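Local coordinates for flavoprotein (Thermotoga maritima, PDB 5V8S) that probably works as an oxidoreductase that passes electrons from bound FMN to a di-iron centre in a metallo-beta-lactamase-like domain, at residues 95-107 and 124-136. The protein carries 1 engineered substitution. Sequence-based numbering, arbitrary orientation.
Sequences VNHTEPDDSGSLP and FGKRLLEGFYGIK. Engineered in segment 95-107: Asp-102 (natural residue His). With FEO (mu-oxo-diiron), chain C.
Tyr-133, in the last turn of helix 123-133, gives its phenol hydrogen to Ser-103, OH to OG 2.7 Å, and Ser-103 OG in turn donates to Thr-98 O over 2.6 Å. That second bond comes from above the carbonyl plane, 56° out of it. With OG between the backbone N and the carbonyl carbon (chi1 72°), it lies within reach of both Thr-98 O and Tyr-133 OH, bridging metal-binding loop and helix. The tight part centres on Thr-98: CG2 lies 3.5 Å from Gly-125 O, where the helix has no side chain, and 3.9 Å from Leu-129 CG, while OG1 is hydrogen-bonded to Asp-166. Next to it, Leu-106 CD2 packs against Leu-129 CD2 and Ile-135 CD1. Phe-132 turns its ring edge to Thr-98 O and is covered by Phe-278 of the second subunit. At the more open rim Pro-107 still lies close, its CD making a CH-pi contact over one Tyr-133 face, 4.3 Å from the centroid. His-97 and Glu-99 bind one iron, Asp-101 and the engineered Asp-102 the other; His-163, Asp-180 and His-240 complete the site. The chain of hydrogen bonds from Tyr-133 through Ser-103 to Thr-98 O thus probably helps fix the backbone from which these ligands project, without touching iron.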
loop_
_atom_site.group_PDB
_atom_site.type_symbol
_atom_site.label_atom_id
_atom_site.label_comp_id
_atom_site.label_asym_id
_atom_site.label_seq_id
_atom_site.Cartn_x
_atom_site.Cartn_y
_atom_site.Cartn_z
ATOM N N VAL A 95 -13.237 21.490 -23.934
ATOM C CA VAL A 95 -12.654 20.841 -22.764
ATOM C C VAL A 95 -13.783 20.095 -22.060
ATOM O O VAL A 95 -14.552 20.675 -21.290
ATOM C CB VAL A 95 -11.972 21.859 -21.845
ATOM C CG1 VAL A 95 -11.369 21.165 -20.631
ATOM C CG2 VAL A 95 -10.900 22.607 -22.616
ATOM N N ASN A 96 -13.883 18.783 -22.316
ATOM C CA ASN A 96 -14.924 17.981 -21.698
ATOM C C ASN A 96 -14.660 17.751 -20.206
ATOM O O ASN A 96 -15.602 17.480 -19.459
ATOM C CB ASN A 96 -14.990 16.620 -22.396
ATOM C CG ASN A 96 -15.605 16.694 -23.784
ATOM O OD1 ASN A 96 -16.712 17.214 -23.957
ATOM N ND2 ASN A 96 -14.892 16.165 -24.795
ATOM N N HIS A 97 -13.405 17.868 -19.767
ATOM C CA HIS A 97 -12.957 17.513 -18.426
ATOM C C HIS A 97 -11.574 18.115 -18.287
ATOM O O HIS A 97 -10.775 18.063 -19.228
ATOM C CB HIS A 97 -12.929 15.973 -18.342
ATOM C CG HIS A 97 -12.364 15.361 -17.085
ATOM N ND1 HIS A 97 -12.737 15.700 -15.797
ATOM C CD2 HIS A 97 -11.514 14.316 -16.956
ATOM C CE1 HIS A 97 -12.107 14.920 -14.934
ATOM N NE2 HIS A 97 -11.365 14.064 -15.615
ATOM N N THR A 98 -11.311 18.730 -17.140
ATOM C CA THR A 98 -10.139 19.577 -16.977
ATOM C C THR A 98 -8.965 18.887 -16.297
ATOM O O THR A 98 -7.941 19.537 -16.069
ATOM C CB THR A 98 -10.495 20.822 -16.164
ATOM O OG1 THR A 98 -10.864 20.433 -14.833
ATOM C CG2 THR A 98 -11.635 21.593 -16.827
ATOM N N GLU A 99 -9.081 17.612 -15.941
ATOM C CA GLU A 99 -7.994 16.978 -15.207
ATOM C C GLU A 99 -6.720 17.031 -16.056
ATOM O O GLU A 99 -6.785 16.881 -17.280
ATOM C CB GLU A 99 -8.348 15.525 -14.882
ATOM C CG GLU A 99 -7.352 14.825 -13.988
ATOM C CD GLU A 99 -7.807 13.464 -13.545
ATOM O OE1 GLU A 99 -8.977 13.114 -13.725
ATOM O OE2 GLU A 99 -6.967 12.726 -12.974
ATOM N N PRO A 100 -5.543 17.236 -15.454
ATOM C CA PRO A 100 -4.352 17.493 -16.280
ATOM C C PRO A 100 -3.865 16.354 -17.149
ATOM O O PRO A 100 -2.994 16.607 -17.987
ATOM C CB PRO A 100 -3.301 17.928 -15.263
ATOM C CG PRO A 100 -4.099 18.569 -14.193
ATOM C CD PRO A 100 -5.353 17.756 -14.083
ATOM N N ASP A 101 -4.340 15.112 -16.989
ATOM C CA ASP A 101 -3.969 14.097 -17.970
ATOM C C ASP A 101 -4.575 14.379 -19.337
ATOM O O ASP A 101 -4.021 13.954 -20.355
ATOM C CB ASP A 101 -4.371 12.693 -17.523
ATOM C CG ASP A 101 -5.859 12.540 -17.263
ATOM O OD1 ASP A 101 -6.455 13.382 -16.574
ATOM O OD2 ASP A 101 -6.455 11.553 -17.751
ATOM N N ASP A 102 -5.683 15.095 -19.371
ATOM C CA ASP A 102 -6.314 15.497 -20.614
ATOM C C ASP A 102 -6.136 16.981 -20.942
ATOM O O ASP A 102 -6.232 17.340 -22.118
ATOM C CB ASP A 102 -7.798 15.070 -20.594
ATOM C CG ASP A 102 -7.959 13.497 -20.490
ATOM O OD1 ASP A 102 -7.533 12.778 -21.436
ATOM O OD2 ASP A 102 -8.474 12.951 -19.479
ATOM N N SER A 103 -5.802 17.833 -19.961
ATOM C CA SER A 103 -5.710 19.282 -20.174
ATOM C C SER A 103 -4.306 19.854 -20.033
ATOM O O SER A 103 -4.126 21.067 -20.224
ATOM C CB SER A 103 -6.630 20.018 -19.194
ATOM O OG SER A 103 -6.120 19.973 -17.871
ATOM N N GLY A 104 -3.310 19.036 -19.693
ATOM C CA GLY A 104 -2.015 19.590 -19.339
ATOM C C GLY A 104 -1.325 20.311 -20.480
ATOM O O GLY A 104 -0.462 21.172 -20.250
ATOM N N SER A 105 -1.662 19.949 -21.719
ATOM C CA SER A 105 -1.109 20.580 -22.913
ATOM C C SER A 105 -1.796 21.883 -23.282
ATOM O O SER A 105 -1.332 22.553 -24.208
ATOM C CB SER A 105 -1.219 19.616 -24.100
ATOM O OG SER A 105 -2.551 19.147 -24.282
ATOM N N LEU A 106 -2.872 22.254 -22.593
ATOM C CA LEU A 106 -3.652 23.423 -23.003
ATOM C C LEU A 106 -2.862 24.722 -22.934
ATOM O O LEU A 106 -2.885 25.489 -23.917
ATOM C CB LEU A 106 -4.968 23.477 -22.213
ATOM C CG LEU A 106 -5.943 24.604 -22.574
ATOM C CD1 LEU A 106 -6.321 24.579 -24.055
ATOM C CD2 LEU A 106 -7.198 24.521 -21.678
ATOM N N PRO A 107 -2.146 25.043 -21.849
ATOM C CA PRO A 107 -1.414 26.321 -21.844
ATOM C C PRO A 107 -0.457 26.459 -23.014
ATOM O O PRO A 107 -0.416 27.512 -23.673
ATOM C CB PRO A 107 -0.707 26.318 -20.479
ATOM C CG PRO A 107 -1.548 25.453 -19.621
ATOM C CD PRO A 107 -2.077 24.368 -20.541
ATOM N N PHE A 124 -18.397 24.095 -13.952
ATOM C CA PHE A 124 -17.288 23.740 -13.074
ATOM C C PHE A 124 -15.982 23.667 -13.849
ATOM O O PHE A 124 -14.919 23.984 -13.312
ATOM C CB PHE A 124 -17.560 22.402 -12.398
ATOM C CG PHE A 124 -17.420 22.439 -10.929
ATOM C CD1 PHE A 124 -16.168 22.454 -10.347
ATOM C CD2 PHE A 124 -18.532 22.442 -10.120
ATOM C CE1 PHE A 124 -16.027 22.477 -8.962
ATOM C CE2 PHE A 124 -18.406 22.467 -8.741
ATOM C CZ PHE A 124 -17.149 22.482 -8.164
ATOM N N GLY A 125 -16.038 23.251 -15.110
ATOM C CA GLY A 125 -14.840 23.231 -15.926
ATOM C C GLY A 125 -14.196 24.603 -16.040
ATOM O O GLY A 125 -12.971 24.733 -15.970
ATOM N N LYS A 126 -15.011 25.645 -16.242
ATOM C CA LYS A 126 -14.468 26.998 -16.276
ATOM C C LYS A 126 -13.752 27.337 -14.970
ATOM O O LYS A 126 -12.647 27.886 -14.979
ATOM C CB LYS A 126 -15.594 27.990 -16.575
ATOM C CG LYS A 126 -15.170 29.432 -16.455
ATOM C CD LYS A 126 -16.259 30.352 -16.995
ATOM C CE LYS A 126 -15.779 31.780 -17.004
ATOM N NZ LYS A 126 -15.393 32.189 -15.643
ATOM N N ARG A 127 -14.366 27.004 -13.837
ATOM C CA ARG A 127 -13.742 27.292 -12.550
ATOM C C ARG A 127 -12.396 26.592 -12.425
ATOM O O ARG A 127 -11.427 27.178 -11.923
ATOM C CB ARG A 127 -14.685 26.868 -11.424
ATOM C CG ARG A 127 -15.927 27.739 -11.359
ATOM C CD ARG A 127 -17.102 27.036 -10.694
ATOM N NE ARG A 127 -16.803 26.592 -9.339
ATOM C CZ ARG A 127 -17.693 26.015 -8.533
ATOM N NH1 ARG A 127 -18.942 25.824 -8.948
ATOM N NH2 ARG A 127 -17.337 25.633 -7.310
ATOM N N LEU A 128 -12.312 25.335 -12.877
ATOM C CA LEU A 128 -11.074 24.582 -12.723
ATOM C C LEU A 128 -9.999 25.044 -13.700
ATOM O O LEU A 128 -8.813 25.034 -13.357
ATOM C CB LEU A 128 -11.339 23.075 -12.864
ATOM C CG LEU A 128 -12.189 22.486 -11.724
ATOM C CD1 LEU A 128 -12.715 21.108 -12.061
ATOM C CD2 LEU A 128 -11.382 22.450 -10.419
ATOM N N LEU A 129 -10.379 25.481 -14.904
ATOM C CA LEU A 129 -9.353 25.986 -15.812
ATOM C C LEU A 129 -8.707 27.245 -15.263
ATOM O O LEU A 129 -7.515 27.481 -15.478
ATOM C CB LEU A 129 -9.940 26.268 -17.194
ATOM C CG LEU A 129 -10.299 25.040 -18.024
ATOM C CD1 LEU A 129 -11.063 25.445 -19.281
ATOM C CD2 LEU A 129 -9.041 24.255 -18.385
ATOM N N GLU A 130 -9.472 28.060 -14.555
ATOM C CA GLU A 130 -8.888 29.238 -13.930
ATOM C C GLU A 130 -7.978 28.838 -12.774
ATOM O O GLU A 130 -6.860 29.341 -12.648
ATOM C CB GLU A 130 -9.996 30.156 -13.439
ATOM C CG GLU A 130 -9.438 31.416 -12.819
ATOM C CD GLU A 130 -10.511 32.282 -12.197
ATOM O OE1 GLU A 130 -10.543 32.394 -10.944
ATOM O OE2 GLU A 130 -11.321 32.839 -12.961
ATOM N N GLY A 131 -8.434 27.918 -11.930
ATOM C CA GLY A 131 -7.622 27.526 -10.786
ATOM C C GLY A 131 -6.339 26.806 -11.174
ATOM O O GLY A 131 -5.292 26.995 -10.546
ATOM N N PHE A 132 -6.404 25.937 -12.182
ATOM C CA PHE A 132 -5.204 25.208 -12.589
ATOM C C PHE A 132 -4.248 26.093 -13.370
ATOM O O PHE A 132 -3.035 26.059 -13.143
ATOM C CB PHE A 132 -5.575 24.029 -13.495
ATOM C CG PHE A 132 -6.297 22.901 -12.809
ATOM C CD1 PHE A 132 -6.195 22.675 -11.452
ATOM C CD2 PHE A 132 -7.094 22.057 -13.553
ATOM C CE1 PHE A 132 -6.878 21.619 -10.860
ATOM C CE2 PHE A 132 -7.766 21.010 -12.968
ATOM C CZ PHE A 132 -7.659 20.789 -11.624
ATOM N N TYR A 133 -4.771 26.868 -14.316
ATOM C CA TYR A 133 -3.950 27.488 -15.347
ATOM C C TYR A 133 -4.110 28.994 -15.456
ATOM O O TYR A 133 -3.391 29.601 -16.247
ATOM C CB TYR A 133 -4.264 26.884 -16.728
ATOM C CG TYR A 133 -4.185 25.367 -16.781
ATOM C CD1 TYR A 133 -2.985 24.700 -16.525
ATOM C CD2 TYR A 133 -5.306 24.603 -17.083
ATOM C CE1 TYR A 133 -2.911 23.310 -16.562
ATOM C CE2 TYR A 133 -5.246 23.221 -17.138
ATOM C CZ TYR A 133 -4.046 22.575 -16.869
ATOM O OH TYR A 133 -3.966 21.200 -16.916
ATOM N N GLY A 134 -5.010 29.607 -14.695
ATOM C CA GLY A 134 -5.276 31.020 -14.857
ATOM C C GLY A 134 -5.997 31.377 -16.135
ATOM O O GLY A 134 -6.022 32.553 -16.508
ATOM N N ILE A 135 -6.576 30.397 -16.824
ATOM C CA ILE A 135 -7.313 30.645 -18.061
ATOM C C ILE A 135 -8.698 31.167 -17.693
ATOM O O ILE A 135 -9.459 30.499 -16.987
ATOM C CB ILE A 135 -7.404 29.356 -18.893
ATOM C CG1 ILE A 135 -6.014 28.964 -19.406
ATOM C CG2 ILE A 135 -8.370 29.510 -20.048
ATOM C CD1 ILE A 135 -5.915 27.524 -19.929
ATOM N N LYS A 136 -9.048 32.347 -18.206
ATOM C CA LYS A 136 -10.245 33.040 -17.753
ATOM C C LYS A 136 -11.328 33.184 -18.808
ATOM O O LYS A 136 -12.513 33.166 -18.464
ATOM C CB LYS A 136 -9.880 34.435 -17.231
ATOM C CG LYS A 136 -9.004 34.391 -15.978
ATOM C CD LYS A 136 -8.924 35.734 -15.277
ATOM C CE LYS A 136 -8.245 35.603 -13.906
ATOM N NZ LYS A 136 -8.925 34.613 -13.008
HETATM FE FE1 FEO C . -10.184 12.216 -15.207
HETATM FE FE2 FEO C . -8.584 11.161 -18.027
HETATM O O FEO C . -8.919 12.330 -16.593
HETATM O O HOH W 1 -9.057 10.358 -14.823
HETATM O O HOH W 2 -8.629 9.460 -16.518
#